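Local coordinates for protein SmhB (Serratia marcescens, PDB 6ZZ5) that is one component of the tripartite alpha-pore-forming toxin Smh and probably takes part in forming its membrane pore, at residues G266-T269 and Q270-A274. Numbering follows the deposited sequence.
Sequences GLQT and QAQSA
Two turns of the long helix 252-300, part of the elongated helical bundle of this soluble toxin component, bring Gln268 and Gln272 together one turn apart. Four backbone i to i+4 hydrogen bonds link 266-269 to 270-274. Gln272 N reaches Gln268 O at 2.9 Å, and Ser273 N reaches Thr269 O at 3.1 Å. The two glutamine side chains run side by side and point the same way. In both, CG stands anti to the backbone N and the chain then bends at chi2 (-91° in Gln268, 75° in Gln272). This brings Gln268 NE2 to 3.6 Å from Gln272 OE1, with the amide planes turned 71° apart. A water accepts from Gln268 NE2 at 2.9 Å and lies 2.4 Å from Gln272 OE1, too close for that second bond to be taken at face value. Asn131 of helix 99-151 hydrogen-bonds the same two atoms, OD1 accepting from Gln268 NE2 and ND2 donating to Gln272 OE1, tying this face to the neighbouring helix. Leu267 and Ala271 pack on Leu134 of that helix. Gln270 turns to another face, against His21 and Tyr25 of helix 4-30, and its CG lies 3.2 Å from Gly266 O. A second water donates to Thr269 O at 2.9 Å and is hydrogen-bonded to Ser273 OG at 2.7 Å.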
loop_
_atom_site.group_PDB
_atom_site.type_symbol
_atom_site.label_atom_id
_atom_site.label_comp_id
_atom_site.label_asym_id
_atom_site.label_seq_id
_atom_site.Cartn_x
_atom_site.Cartn_y
_atom_site.Cartn_z
ATOM N N GLY A 266 -6.986 4.700 9.909
ATOM C CA GLY A 266 -6.713 3.577 8.977
ATOM C C GLY A 266 -5.818 4.035 7.832
ATOM O O GLY A 266 -4.912 3.246 7.392
ATOM N N LEU A 267 -5.983 5.292 7.380
ATOM C CA LEU A 267 -5.114 5.857 6.319
ATOM C C LEU A 267 -3.691 5.992 6.893
ATOM O O LEU A 267 -2.721 5.582 6.201
ATOM C CB LEU A 267 -5.654 7.198 5.832
ATOM C CG LEU A 267 -4.806 7.900 4.791
ATOM C CD1 LEU A 267 -4.588 7.038 3.554
ATOM C CD2 LEU A 267 -5.419 9.243 4.449
ATOM N N GLN A 268 -3.559 6.418 8.137
ATOM C CA GLN A 268 -2.249 6.458 8.818
ATOM C C GLN A 268 -1.647 5.045 8.936
ATOM O O GLN A 268 -0.452 4.869 8.609
ATOM C CB GLN A 268 -2.306 7.158 10.170
ATOM C CG GLN A 268 -0.890 7.332 10.731
ATOM C CD GLN A 268 -0.492 6.163 11.601
ATOM O OE1 GLN A 268 -1.296 5.741 12.415
ATOM N NE2 GLN A 268 0.744 5.711 11.469
ATOM N N THR A 269 -2.450 4.057 9.284
ATOM C CA THR A 269 -2.015 2.637 9.387
ATOM C C THR A 269 -1.419 2.189 8.044
ATOM O O THR A 269 -0.301 1.605 8.027
ATOM C CB THR A 269 -3.128 1.691 9.856
ATOM O OG1 THR A 269 -3.466 2.194 11.146
ATOM C CG2 THR A 269 -2.677 0.257 9.949
ATOM N N GLN A 270 -2.106 2.494 6.946
ATOM C CA GLN A 270 -1.624 2.139 5.604
ATOM C C GLN A 270 -0.295 2.855 5.332
ATOM O O GLN A 270 0.634 2.244 4.750
ATOM C CB GLN A 270 -2.675 2.502 4.570
ATOM C CG GLN A 270 -3.979 1.765 4.764
ATOM C CD GLN A 270 -3.710 0.328 4.423
ATOM O OE1 GLN A 270 -3.165 0.006 3.370
ATOM N NE2 GLN A 270 -3.908 -0.518 5.383
ATOM N N ALA A 271 -0.170 4.109 5.727
ATOM C CA ALA A 271 1.057 4.901 5.471
ATOM C C ALA A 271 2.220 4.294 6.260
ATOM O O ALA A 271 3.324 4.254 5.708
ATOM C CB ALA A 271 0.867 6.373 5.798
ATOM N N GLN A 272 1.964 3.816 7.473
ATOM C CA GLN A 272 3.004 3.173 8.316
ATOM C C GLN A 272 3.521 1.925 7.575
ATOM O O GLN A 272 4.732 1.715 7.509
ATOM C CB GLN A 272 2.499 2.909 9.717
ATOM C CG GLN A 272 3.580 2.367 10.673
ATOM C CD GLN A 272 4.526 3.469 11.105
ATOM O OE1 GLN A 272 4.111 4.426 11.747
ATOM N NE2 GLN A 272 5.759 3.393 10.677
ATOM N N SER A 273 2.625 1.117 7.044
ATOM C CA SER A 273 2.978 -0.113 6.287
ATOM C C SER A 273 3.753 0.264 5.036
ATOM O O SER A 273 4.729 -0.468 4.688
ATOM C CB SER A 273 1.768 -0.968 5.942
ATOM O OG SER A 273 1.093 -1.301 7.163
ATOM N N ALA A 274 3.415 1.380 4.419
ATOM C CA ALA A 274 4.182 1.864 3.251
ATOM C C ALA A 274 5.597 2.299 3.682
ATOM O O ALA A 274 6.562 2.030 2.927
ATOM C CB ALA A 274 3.440 2.956 2.514
HETATM O O HOH W 1 2.275 4.058 13.293
HETATM O O HOH W 2 0.820 -0.445 9.697
#